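Local coordinates for protein beta-ketoacyl synthase (Pseudomonas aeruginosa, PDB 4CW4) that catalyses the condensation of acetyl-CoA with malonyl-ACP to give acetoacetyl-ACP, the primer of fatty acid biosynthesis, at residues 304-308 and 376-380; 235-241 and 254-260; 414-419 and 461-466. All coordinates share one frame; numbering follows the deposited sequence. Where two conformers were deposited one is given.

Interaction 1. Residues 304-308 and 376-380; sequences QARVV and ELALR
Arg306 reaches from the loop just before strand 307-314 to the first turn of helix 375-381, where its guanidinium meets Glu376, Leu377 and Arg380 from different directions. Toward Glu376 the two flat groups are twisted, guanidinium and carboxylate planes lying 57° apart, and the salt bridge between them is loose: NH2 of Arg306 stands 3.3 Å from OE1 of Glu376, with a bent N-H...O angle of 134° that makes the hydrogen bond weak. A water bridges the same two groups, accepting from NH1 of Arg306 at 3.0 Å and donating to OE1 of Glu376 at 3.1 Å. The arginine chain gets there by bending at chi3, and NE forms a salt bridge with Asp374, whose other carboxylate oxygen takes the backbone N-H of Leu377. One aspartate, at the end of strand 366-374 and just before the helix, thus serves both segments. Strands 307-314 and 366-374 run antiparallel in the thiolase-like fold, and the contact sits where the second strand gives way to its helix. Arg380 is turned nearly perpendicular to Arg306, their guanidinium planes 82° apart, and its NH2 comes within 3.5 Å of NH1 of Arg306. These are two donors of like charge, so the approach is not a bond; Arg380 uses NH1 on the carbonyl of Asn216, while CD1 of Leu377 lies 3.7 Å above the centre of its guanidinium plane. On the apolar side Val307 and Leu377 meet roughly perpendicular, with CG2 of Val307 pressed tightly against CD2 of Leu377 at 3.4 Å.

Interaction 2. Residues 235-241 and 254-260; sequences DNGFGGL and KQLPLGF
The backbones come nearest where Gly237 meets Gly259, their CA atoms 4.0 Å apart. Two further glycine positions receive side chains directly: the ring of Phe238 lies against CA of Gly259, and the amide of Gln255 against CA of Gly240. Weak CA-H...O contacts go both ways: the CA-H of Gln255 is directed almost straight at O of Asn236 (CA to O 3.6 Å, 173° at the hydrogen), and CA of Gly237 lies 3.4 Å from O of Gln255 by a more bent path.

The aromatic contacts centre on Phe238, which follows the N-cap residue Gly237 of helix 238-243. With CG anti to the carbonyl carbon (chi1 -80°), its ring slips in beside the turn 255-259, and Gly259 C lies over one face, toward the rim. Leu241 CD2 from its own helix lies over the opposite face, also toward the rim. The ring edge carries CE1 to 3.2 Å from O of Leu256, and also turns toward the face of Phe260 in a T-shaped pair, centroids 5.7 Å apart and planes at 73°. In this ketosynthase the region belongs to the dimer interface: Leu256 packs on Tyr325 and Phe260 on Met230, both of the second subunit.

Among polar groups, the Gln255 amide extends across Gly240, its OE1 accepting from the backbone N of Ser252, while a water accepts from NE2 of Gln255 at 3.0 Å and donates to OD1 of Asn236. Between aliphatic side chains, Leu241 and Leu256 run alongside each other in one direction, with CD1 of Leu241 4.2 Å from CB of Leu256.

Interaction 3. Residues 414-419 and 461-466; sequences VAKAVA and FGIDGW
Val418, on helix 409-425, and Phe461, at the end of helix 444-461, have the closest backbones of the two segments, yet their CA atoms are 8.0 Å apart and side chains fill the gap. The chain leaves helix 444-461 through a Schellman motif at Gly462, whose positive phi (69°) turns it into the loop leading to strand 466-469. Phe461 and Val418 pass each other head to tail, and CG1 of Val418 sits over the middle of the phenyl ring in a CH-pi contact, 3.6 Å from the centroid and 13° off the ring normal. This methyl stands anti to the backbone N (chi1 177°), while CG2 turns to Trp466 and lies 3.8 Å from its CH2. The contact packs a helix of the C-terminal half of the ketosynthase against a helix end and the strand that follows it; Val457 and Phe534 also touch Val418. The side chain of Val414 is about 9 Å from that of His439, a predicted active-site residue. Trp466 NE1 hydrogen-bonds Ser434 OG. Ala419 CB approaches CZ of Phe461 at 3.9 Å, and Tyr628 of the second subunit packs on both Ala415 and Ala419.

Overall arrangement
From the N terminus, interaction 2 comes first and closes a loop of 12 residues between its segments, tying helix 238-243 to helix 255-259 at the dimer interface. Interaction 1 then has 67 residues between its segments, joining the start of strand 307-314 to helix 375-381. Interaction 3 follows, with 41 residues between its segments, bringing helix 409-425 to the end of helix 444-461 and the start of strand 466-469. The three loops run in series, neither nesting nor crossing. Interactions 2 and 3 lie on opposite sides of the chain's centre, about 44 Å apart between centres, and both touch the second subunit.

Interaction 1. Residues 304-308 and 376-380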
ATOM      1  N   GLN A 304       1.778  -9.006 -20.384  1.00 15.51           N
ATOM      2  CA  GLN A 304       0.896  -9.572 -19.394  1.00 16.03           C
ATOM      3  C   GLN A 304      -0.485  -8.948 -19.481  1.00 15.81           C
ATOM      4  O   GLN A 304      -1.485  -9.625 -19.257  1.00 17.28           O
ATOM      5  CB  GLN A 304       1.478  -9.387 -17.995  1.00 15.97           C
ATOM      6  CG  GLN A 304       2.726 -10.192 -17.733  1.00 18.74           C
ATOM      7  CD  GLN A 304       3.261  -9.939 -16.352  1.00 22.38           C
ATOM      8  OE1 GLN A 304       2.828 -10.560 -15.367  1.00 25.58           O
ATOM      9  NE2 GLN A 304       4.183  -9.009 -16.254  1.00 23.06           N
ATOM     10  N   ALA A 305      -0.546  -7.653 -19.787  1.00 13.67           N
ATOM     11  CA  ALA A 305      -1.827  -6.952 -19.882  1.00 13.91           C
ATOM     12  C   ALA A 305      -1.831  -6.012 -21.069  1.00 12.31           C
ATOM     13  O   ALA A 305      -0.789  -5.496 -21.473  1.00 13.58           O
ATOM     14  CB  ALA A 305      -2.142  -6.178 -18.593  1.00 15.07           C
ATOM     15  N   ARG A 306      -3.014  -5.784 -21.613  1.00 11.31           N
ATOM     16  CA  ARG A 306      -3.174  -4.961 -22.796  1.00 11.91           C
ATOM     17  C   ARG A 306      -3.946  -3.680 -22.526  1.00 10.74           C
ATOM     18  O   ARG A 306      -3.844  -2.730 -23.323  1.00 11.20           O
ATOM     19  CB  ARG A 306      -3.872  -5.764 -23.873  1.00 12.81           C
ATOM     20  CG  ARG A 306      -3.076  -7.010 -24.274  1.00 13.94           C
ATOM     21  CD  ARG A 306      -3.529  -7.624 -25.572  1.00 15.20           C
ATOM     22  NE  ARG A 306      -3.122  -6.775 -26.690  1.00 15.45           N
ATOM     23  CZ  ARG A 306      -3.146  -7.124 -27.974  1.00 17.29           C
ATOM     24  NH1 ARG A 306      -3.578  -8.321 -28.347  1.00 18.46           N
ATOM     25  NH2 ARG A 306      -2.720  -6.268 -28.891  1.00 17.29           N
ATOM     26  N   VAL A 307      -4.736  -3.665 -21.449  1.00 11.66           N
ATOM     27  CA  VAL A 307      -5.505  -2.490 -21.047  1.00 10.92           C
ATOM     28  C   VAL A 307      -5.237  -2.285 -19.582  1.00 11.06           C
ATOM     29  O   VAL A 307      -5.438  -3.209 -18.791  1.00 12.49           O
ATOM     30  CB  VAL A 307      -7.023  -2.676 -21.253  1.00 13.69           C
ATOM     31  CG1 VAL A 307      -7.787  -1.405 -20.870  1.00 14.79           C
ATOM     32  CG2 VAL A 307      -7.300  -3.064 -22.694  1.00 15.37           C
ATOM     33  N   VAL A 308      -4.767  -1.097 -19.221  1.00 11.13           N
ATOM     34  CA  VAL A 308      -4.395  -0.832 -17.845  1.00 11.08           C
ATOM     35  C   VAL A 308      -4.997   0.484 -17.372  1.00 11.18           C
ATOM     36  O   VAL A 308      -4.814   1.527 -17.997  1.00 11.82           O
ATOM     37  CB  VAL A 308      -2.859  -0.751 -17.649  1.00 11.82           C
ATOM     38  CG1 VAL A 308      -2.539  -0.563 -16.160  1.00 13.73           C
ATOM     39  CG2 VAL A 308      -2.159  -1.978 -18.200  1.00 12.04           C
ATOM     40  N   GLU A 376      -0.819  -1.888 -30.395  1.00 13.63           N
ATOM     41  CA  GLU A 376      -1.517  -2.709 -31.371  1.00 14.46           C
ATOM     42  C   GLU A 376      -3.024  -2.703 -31.108  1.00 13.63           C
ATOM     43  O   GLU A 376      -3.826  -2.559 -32.035  1.00 13.52           O
ATOM     44  CB  GLU A 376      -0.948  -4.125 -31.329  1.00 17.78           C
ATOM     45  CG  GLU A 376      -1.489  -5.059 -32.374  1.00 22.97           C
ATOM     46  CD  GLU A 376      -0.736  -6.366 -32.371  1.00 27.95           C
ATOM     47  OE1 GLU A 376      -1.000  -7.209 -31.487  1.00 29.28           O
ATOM     48  OE2 GLU A 376       0.133  -6.540 -33.249  1.00 31.68           O
ATOM     49  N   LEU A 377      -3.412  -2.858 -29.843  1.00 12.46           N
ATOM     50  CA  LEU A 377      -4.821  -2.820 -29.491  1.00 12.12           C
ATOM     51  C   LEU A 377      -5.407  -1.424 -29.764  1.00 10.96           C
ATOM     52  O   LEU A 377      -6.533  -1.299 -30.255  1.00 11.65           O
ATOM     53  CB  LEU A 377      -5.015  -3.203 -28.013  1.00 11.87           C
ATOM     54  CG  LEU A 377      -6.466  -3.223 -27.544  1.00 12.63           C
ATOM     55  CD1 LEU A 377      -7.272  -4.302 -28.267  1.00 13.59           C
ATOM     56  CD2 LEU A 377      -6.552  -3.373 -26.035  1.00 13.11           C
ATOM     57  N   ALA A 378      -4.669  -0.372 -29.419  1.00 11.10           N
ATOM     58  CA  ALA A 378      -5.131   0.994 -29.683  1.00 12.00           C
ATOM     59  C   ALA A 378      -5.408   1.179 -31.178  1.00 12.09           C
ATOM     60  O   ALA A 378      -6.430   1.726 -31.568  1.00 12.70           O
ATOM     61  CB  ALA A 378      -4.114   2.005 -29.193  1.00 11.82           C
ATOM     62  N   LEU A 379      -4.493   0.678 -31.989  1.00 11.87           N
ATOM     63  CA  LEU A 379      -4.606   0.761 -33.444  1.00 13.42           C
ATOM     64  C   LEU A 379      -5.877   0.046 -33.914  1.00 13.19           C
ATOM     65  O   LEU A 379      -6.661   0.579 -34.699  1.00 13.12           O
ATOM     66  CB  LEU A 379      -3.369   0.117 -34.090  1.00 16.17           C
ATOM     67  CG  LEU A 379      -3.142   0.382 -35.580  1.00 17.59           C
ATOM     68  CD1 LEU A 379      -2.485   1.760 -35.783  1.00 18.25           C
ATOM     69  CD2 LEU A 379      -2.304  -0.735 -36.206  1.00 19.07           C
ATOM     70  N   ARG A 380      -6.064  -1.171 -33.411  1.00 12.74           N
ATOM     71  CA  ARG A 380      -7.218  -1.988 -33.753  1.00 13.40           C
ATOM     72  C   ARG A 380      -8.555  -1.316 -33.412  1.00 13.89           C
ATOM     73  O   ARG A 380      -9.507  -1.410 -34.178  1.00 14.29           O
ATOM     74  CB  ARG A 380      -7.135  -3.357 -33.054  1.00 14.91           C
ATOM     75  CG  ARG A 380      -8.141  -4.348 -33.593  1.00 16.30           C
ATOM     76  CD  ARG A 380      -8.421  -5.507 -32.664  1.00 16.48           C
ATOM     77  NE  ARG A 380      -7.222  -6.107 -32.111  1.00 17.42           N
ATOM     78  CZ  ARG A 380      -7.221  -6.899 -31.041  1.00 18.16           C
ATOM     79  NH1 ARG A 380      -8.354  -7.202 -30.424  1.00 18.61           N
ATOM     80  NH2 ARG A 380      -6.083  -7.391 -30.587  1.00 19.87           N
TER
HETATM   81  O   HOH W   1      -2.915  -9.576 -31.013  1.00 38.82           O

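Interaction 2. Residues 235-241 and 254-260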
ATOM      1  N   ASP A 235     -14.410   8.769   8.881  0.56 13.43           N
ATOM      2  CA  ASP A 235     -15.244   8.024   9.823  0.56 14.76           C
ATOM      3  C   ASP A 235     -15.683   6.671   9.250  0.56 15.05           C
ATOM      4  O   ASP A 235     -15.736   5.680   9.969  0.56 15.44           O
ATOM      5  CB  ASP A 235     -16.482   8.842  10.222  0.56 17.23           C
ATOM      6  CG  ASP A 235     -16.144  10.090  11.050  0.56 19.70           C
ATOM      7  OD1 ASP A 235     -15.020  10.210  11.587  0.56 20.52           O
ATOM      8  OD2 ASP A 235     -17.030  10.961  11.183  0.56 21.66           O
ATOM      9  N   ASN A 236     -15.965   6.626   7.955  1.00 15.32           N
ATOM     10  CA  ASN A 236     -16.446   5.407   7.305  1.00 13.97           C
ATOM     11  C   ASN A 236     -15.358   4.377   7.033  1.00 12.71           C
ATOM     12  O   ASN A 236     -15.658   3.268   6.596  1.00 12.97           O
ATOM     13  CB  ASN A 236     -17.145   5.729   5.973  1.00 15.98           C
ATOM     14  CG  ASN A 236     -18.532   6.260   6.164  1.00 18.48           C
ATOM     15  OD1 ASN A 236     -19.168   6.027   7.190  1.00 19.83           O
ATOM     16  ND2 ASN A 236     -19.024   6.956   5.164  1.00 19.50           N
ATOM     17  N   GLY A 237     -14.097   4.751   7.259  1.00 12.00           N
ATOM     18  CA  GLY A 237     -12.973   3.844   7.096  1.00 11.90           C
ATOM     19  C   GLY A 237     -12.189   3.690   8.385  1.00 11.14           C
ATOM     20  O   GLY A 237     -12.779   3.449   9.471  1.00 11.57           O
ATOM     21  N   PHE A 238     -10.864   3.814   8.288  1.00 11.20           N
ATOM     22  CA  PHE A 238      -9.999   3.588   9.448  1.00 12.01           C
ATOM     23  C   PHE A 238     -10.168   4.663  10.533  1.00 12.24           C
ATOM     24  O   PHE A 238      -9.746   4.454  11.671  1.00 13.40           O
ATOM     25  CB  PHE A 238      -8.517   3.495   9.074  1.00 11.96           C
ATOM     26  CG  PHE A 238      -8.068   2.151   8.531  1.00 13.56           C
ATOM     27  CD1 PHE A 238      -8.967   1.136   8.232  1.00 14.10           C
ATOM     28  CD2 PHE A 238      -6.721   1.916   8.323  1.00 15.82           C
ATOM     29  CE1 PHE A 238      -8.535  -0.093   7.726  1.00 14.58           C
ATOM     30  CE2 PHE A 238      -6.284   0.687   7.818  1.00 16.66           C
ATOM     31  CZ  PHE A 238      -7.193  -0.315   7.521  1.00 16.79           C
ATOM     32  N   GLY A 239     -10.758   5.809  10.216  1.00 12.80           N
ATOM     33  CA  GLY A 239     -11.093   6.743  11.283  1.00 13.23           C
ATOM     34  C   GLY A 239     -12.072   6.100  12.251  1.00 13.21           C
ATOM     35  O   GLY A 239     -11.869   6.121  13.466  1.00 13.00           O
ATOM     36  N   GLY A 240     -13.137   5.506  11.718  1.00 12.79           N
ATOM     37  CA  GLY A 240     -14.117   4.809  12.545  1.00 12.78           C
ATOM     38  C   GLY A 240     -13.485   3.639  13.267  1.00 12.21           C
ATOM     39  O   GLY A 240     -13.750   3.370  14.451  1.00 12.40           O
ATOM     40  N   LEU A 241     -12.619   2.918  12.563  1.00 10.68           N
ATOM     41  CA  LEU A 241     -11.934   1.786  13.177  1.00 11.75           C
ATOM     42  C   LEU A 241     -11.144   2.222  14.395  1.00 11.81           C
ATOM     43  O   LEU A 241     -11.203   1.575  15.447  1.00 12.78           O
ATOM     44  CB  LEU A 241     -10.981   1.130  12.178  1.00 11.15           C
ATOM     45  CG  LEU A 241     -10.113  -0.044  12.674  1.00 13.99           C
ATOM     46  CD1 LEU A 241     -10.984  -1.231  13.007  1.00 15.73           C
ATOM     47  CD2 LEU A 241      -9.060  -0.431  11.635  1.00 15.29           C
ATOM     48  N   LYS A 254     -18.098  -2.325   8.433  1.00 14.62           N
ATOM     49  CA  LYS A 254     -17.503  -1.874   7.163  1.00 14.50           C
ATOM     50  C   LYS A 254     -16.259  -0.978   7.320  1.00 13.81           C
ATOM     51  O   LYS A 254     -15.519  -0.769   6.364  1.00 13.79           O
ATOM     52  CB  LYS A 254     -18.555  -1.156   6.318  1.00 17.32           C
ATOM     53  CG  LYS A 254     -19.587  -2.077   5.684  1.00 20.68           C
ATOM     54  CD  LYS A 254     -20.645  -1.257   4.960  1.00 23.99           C
ATOM     55  CE  LYS A 254     -21.697  -2.122   4.277  1.00 27.17           C
ATOM     56  NZ  LYS A 254     -22.757  -1.270   3.655  1.00 29.89           N
ATOM     57  N   GLN A 255     -16.009  -0.463   8.521  1.00 13.36           N
ATOM     58  CA  GLN A 255     -14.922   0.500   8.700  1.00 12.74           C
ATOM     59  C   GLN A 255     -13.556  -0.112   8.389  1.00 12.51           C
ATOM     60  O   GLN A 255     -12.720   0.525   7.741  1.00 12.77           O
ATOM     61  CB  GLN A 255     -14.975   1.093  10.111  1.00 12.36           C
ATOM     62  CG  GLN A 255     -15.981   2.230  10.202  1.00 13.40           C
ATOM     63  CD  GLN A 255     -16.588   2.406  11.565  1.00 14.84           C
ATOM     64  OE1 GLN A 255     -16.260   1.707  12.525  1.00 14.81           O
ATOM     65  NE2 GLN A 255     -17.503   3.344  11.658  1.00 15.67           N
ATOM     66  N   LEU A 256     -13.322  -1.347   8.834  1.00 12.75           N
ATOM     67  CA  LEU A 256     -12.041  -1.984   8.566  1.00 12.33           C
ATOM     68  C   LEU A 256     -11.879  -2.285   7.053  1.00 13.50           C
ATOM     69  O   LEU A 256     -10.932  -1.793   6.443  1.00 12.90           O
ATOM     70  CB  LEU A 256     -11.820  -3.232   9.449  1.00 13.23           C
ATOM     71  CG  LEU A 256     -10.444  -3.906   9.270  1.00 16.71           C
ATOM     72  CD1 LEU A 256      -9.871  -4.525  10.560  1.00 17.58           C
ATOM     73  CD2 LEU A 256     -10.563  -4.991   8.247  1.00 20.46           C
ATOM     74  N   PRO A 257     -12.802  -3.063   6.441  1.00 14.22           N
ATOM     75  CA  PRO A 257     -12.512  -3.399   5.040  1.00 14.66           C
ATOM     76  C   PRO A 257     -12.462  -2.182   4.114  1.00 13.64           C
ATOM     77  O   PRO A 257     -11.584  -2.147   3.239  1.00 15.08           O
ATOM     78  CB  PRO A 257     -13.625  -4.389   4.666  1.00 15.58           C
ATOM     79  CG  PRO A 257     -14.689  -4.186   5.686  1.00 15.88           C
ATOM     80  CD  PRO A 257     -13.991  -3.774   6.939  1.00 14.15           C
ATOM     81  N   LEU A 258     -13.314  -1.181   4.337  1.00 12.86           N
ATOM     82  CA  LEU A 258     -13.339  -0.046   3.430  1.00 13.03           C
ATOM     83  C   LEU A 258     -12.196   0.946   3.700  1.00 12.01           C
ATOM     84  O   LEU A 258     -11.948   1.846   2.907  1.00 13.08           O
ATOM     85  CB  LEU A 258     -14.698   0.656   3.463  1.00 12.76           C
ATOM     86  CG  LEU A 258     -15.895  -0.188   3.007  1.00 13.82           C
ATOM     87  CD1 LEU A 258     -17.149   0.695   2.909  1.00 14.61           C
ATOM     88  CD2 LEU A 258     -15.623  -0.880   1.689  1.00 15.88           C
ATOM     89  N   GLY A 259     -11.479   0.769   4.799  1.00 10.42           N
ATOM     90  CA  GLY A 259     -10.332   1.606   5.076  1.00 11.87           C
ATOM     91  C   GLY A 259      -9.053   1.199   4.374  1.00 11.68           C
ATOM     92  O   GLY A 259      -8.173   2.041   4.197  1.00 12.88           O
ATOM     93  N   PHE A 260      -8.939  -0.065   3.967  1.00 11.29           N
ATOM     94  CA  PHE A 260      -7.688  -0.557   3.388  1.00 12.34           C
ATOM     95  C   PHE A 260      -7.233   0.292   2.208  1.00 10.58           C
ATOM     96  O   PHE A 260      -8.040   0.700   1.358  1.00 10.61           O
ATOM     97  CB  PHE A 260      -7.824  -1.988   2.888  1.00 13.76           C
ATOM     98  CG  PHE A 260      -7.891  -2.999   3.978  1.00 16.43           C
ATOM     99  CD1 PHE A 260      -6.821  -3.181   4.839  1.00 18.57           C
ATOM    100  CD2 PHE A 260      -9.021  -3.745   4.182  1.00 20.31           C
ATOM    101  CE1 PHE A 260      -6.876  -4.093   5.849  1.00 20.18           C
ATOM    102  CE2 PHE A 260      -9.066  -4.661   5.204  1.00 21.29           C
ATOM    103  CZ  PHE A 260      -7.988  -4.835   6.028  1.00 20.84           C
TER
HETATM  104  O   HOH W   2     -19.300   4.597   9.597  1.00 22.78           O

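Interaction 3. Residues 414-419 and 461-466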
ATOM      1  N   VAL A 414      15.984  11.106 -12.158  1.00  9.86           N
ATOM      2  CA  VAL A 414      15.939  12.137 -13.191  1.00  9.40           C
ATOM      3  C   VAL A 414      16.967  11.857 -14.293  1.00 10.83           C
ATOM      4  O   VAL A 414      16.652  11.935 -15.473  1.00 10.97           O
ATOM      5  CB  VAL A 414      16.124  13.555 -12.603  1.00  9.88           C
ATOM      6  CG1 VAL A 414      16.121  14.601 -13.713  1.00 10.30           C
ATOM      7  CG2 VAL A 414      15.006  13.851 -11.573  1.00 10.91           C
ATOM      8  N   ALA A 415      18.188  11.513 -13.902  1.00 11.03           N
ATOM      9  CA  ALA A 415      19.234  11.217 -14.875  1.00 10.95           C
ATOM     10  C   ALA A 415      18.814  10.063 -15.770  1.00 10.92           C
ATOM     11  O   ALA A 415      18.939  10.149 -17.000  1.00 11.93           O
ATOM     12  CB  ALA A 415      20.549  10.903 -14.184  1.00 12.71           C
ATOM     13  N   LYS A 416      18.341   8.971 -15.173  1.00 10.61           N
ATOM     14  CA  LYS A 416      17.953   7.808 -15.984  1.00 10.37           C
ATOM     15  C   LYS A 416      16.772   8.147 -16.894  1.00 10.75           C
ATOM     16  O   LYS A 416      16.688   7.673 -18.033  1.00 11.05           O
ATOM     17  CB  LYS A 416      17.598   6.604 -15.110  1.00 11.45           C
ATOM     18  CG  LYS A 416      18.768   6.003 -14.381  1.00 12.87           C
ATOM     19  CD  LYS A 416      18.349   4.811 -13.550  1.00 14.48           C
ATOM     20  CE  LYS A 416      17.995   3.624 -14.420  1.00 15.55           C
ATOM     21  NZ  LYS A 416      17.566   2.430 -13.655  1.00 15.73           N
ATOM     22  N   ALA A 417      15.853   8.972 -16.398  1.00 10.41           N
ATOM     23  CA  ALA A 417      14.685   9.348 -17.209  1.00 11.25           C
ATOM     24  C   ALA A 417      15.118  10.125 -18.455  1.00 11.62           C
ATOM     25  O   ALA A 417      14.676   9.839 -19.576  1.00 11.62           O
ATOM     26  CB  ALA A 417      13.683  10.161 -16.377  1.00 11.36           C
ATOM     27  N   VAL A 418      15.972  11.118 -18.256  1.00 10.92           N
ATOM     28  CA  VAL A 418      16.472  11.907 -19.366  1.00 11.68           C
ATOM     29  C   VAL A 418      17.245  11.021 -20.366  1.00 11.53           C
ATOM     30  O   VAL A 418      17.008  11.102 -21.575  1.00 13.22           O
ATOM     31  CB  VAL A 418      17.303  13.109 -18.867  1.00 11.92           C
ATOM     32  CG1 VAL A 418      17.882  13.883 -20.044  1.00 12.35           C
ATOM     33  CG2 VAL A 418      16.415  14.048 -18.034  1.00 11.92           C
ATOM     34  N   ALA A 419      18.125  10.154 -19.871  1.00 11.31           N
ATOM     35  CA  ALA A 419      18.886   9.291 -20.762  1.00 12.07           C
ATOM     36  C   ALA A 419      17.936   8.419 -21.580  1.00 12.29           C
ATOM     37  O   ALA A 419      18.164   8.192 -22.779  1.00 13.25           O
ATOM     38  CB  ALA A 419      19.850   8.415 -19.975  1.00 13.53           C
ATOM     39  N   PHE A 461      23.369  16.814 -19.710  1.00 15.18           N
ATOM     40  CA  PHE A 461      22.803  16.506 -21.024  1.00 14.94           C
ATOM     41  C   PHE A 461      22.825  17.717 -21.968  1.00 15.22           C
ATOM     42  O   PHE A 461      22.274  17.668 -23.064  1.00 16.09           O
ATOM     43  CB  PHE A 461      21.391  15.925 -20.869  1.00 14.66           C
ATOM     44  CG  PHE A 461      21.390  14.528 -20.323  1.00 15.52           C
ATOM     45  CD1 PHE A 461      21.491  13.440 -21.174  1.00 16.60           C
ATOM     46  CD2 PHE A 461      21.323  14.298 -18.957  1.00 16.00           C
ATOM     47  CE1 PHE A 461      21.508  12.147 -20.670  1.00 17.67           C
ATOM     48  CE2 PHE A 461      21.357  13.000 -18.451  1.00 17.01           C
ATOM     49  CZ  PHE A 461      21.447  11.934 -19.315  1.00 17.35           C
ATOM     50  N   GLY A 462      23.462  18.800 -21.544  1.00 15.07           N
ATOM     51  CA  GLY A 462      23.620  19.963 -22.405  1.00 16.23           C
ATOM     52  C   GLY A 462      22.320  20.684 -22.683  1.00 16.10           C
ATOM     53  O   GLY A 462      22.144  21.237 -23.763  1.00 16.39           O
ATOM     54  N   ILE A 463      21.421  20.702 -21.698  1.00 15.04           N
ATOM     55  CA  ILE A 463      20.154  21.403 -21.806  1.00 14.60           C
ATOM     56  C   ILE A 463      20.313  22.777 -21.180  1.00 15.74           C
ATOM     57  O   ILE A 463      20.937  22.914 -20.129  1.00 16.28           O
ATOM     58  CB  ILE A 463      19.046  20.657 -21.030  1.00 14.71           C
ATOM     59  CG1 ILE A 463      19.031  19.177 -21.434  1.00 14.05           C
ATOM     60  CG2 ILE A 463      17.703  21.306 -21.287  1.00 15.45           C
ATOM     61  CD1 ILE A 463      18.040  18.311 -20.636  1.00 14.61           C
ATOM     62  N   ASP A 464      19.743  23.789 -21.818  1.00 17.23           N
ATOM     63  CA  ASP A 464      19.697  25.121 -21.231  1.00 18.00           C
ATOM     64  C   ASP A 464      18.256  25.612 -21.300  1.00 16.08           C
ATOM     65  O   ASP A 464      17.485  25.132 -22.119  1.00 16.23           O
ATOM     66  CB  ASP A 464      20.645  26.069 -21.967  1.00 22.41           C
ATOM     67  CG  ASP A 464      20.924  27.342 -21.182  1.00 26.89           C
ATOM     68  OD1 ASP A 464      20.702  27.364 -19.942  1.00 27.65           O
ATOM     69  OD2 ASP A 464      21.368  28.323 -21.805  1.00 29.56           O
ATOM     70  N   GLY A 465      17.888  26.538 -20.421  1.00 15.37           N
ATOM     71  CA  GLY A 465      16.536  27.077 -20.397  1.00 14.78           C
ATOM     72  C   GLY A 465      15.460  26.006 -20.283  1.00 14.50           C
ATOM     73  O   GLY A 465      14.410  26.087 -20.926  1.00 15.48           O
ATOM     74  N   TRP A 466      15.723  24.988 -19.473  1.00 12.86           N
ATOM     75  CA  TRP A 466      14.831  23.825 -19.376  1.00 12.83           C
ATOM     76  C   TRP A 466      13.535  24.273 -18.732  1.00 12.58           C
ATOM     77  O   TRP A 466      13.537  24.677 -17.572  1.00 13.37           O
ATOM     78  CB  TRP A 466      15.454  22.742 -18.518  1.00 12.50           C
ATOM     79  CG  TRP A 466      15.052  21.313 -18.804  1.00 12.28           C
ATOM     80  CD1 TRP A 466      14.313  20.843 -19.839  1.00 12.29           C
ATOM     81  CD2 TRP A 466      15.422  20.179 -18.020  1.00 12.17           C
ATOM     82  NE1 TRP A 466      14.191  19.471 -19.751  1.00 12.20           N
ATOM     83  CE2 TRP A 466      14.874  19.041 -18.641  1.00 12.65           C
ATOM     84  CE3 TRP A 466      16.169  20.024 -16.853  1.00 12.53           C
ATOM     85  CZ2 TRP A 466      15.055  17.749 -18.133  1.00 13.36           C
ATOM     86  CZ3 TRP A 466      16.348  18.749 -16.344  1.00 12.68           C
ATOM     87  CH2 TRP A 466      15.799  17.623 -16.993  1.00 12.76           C
TER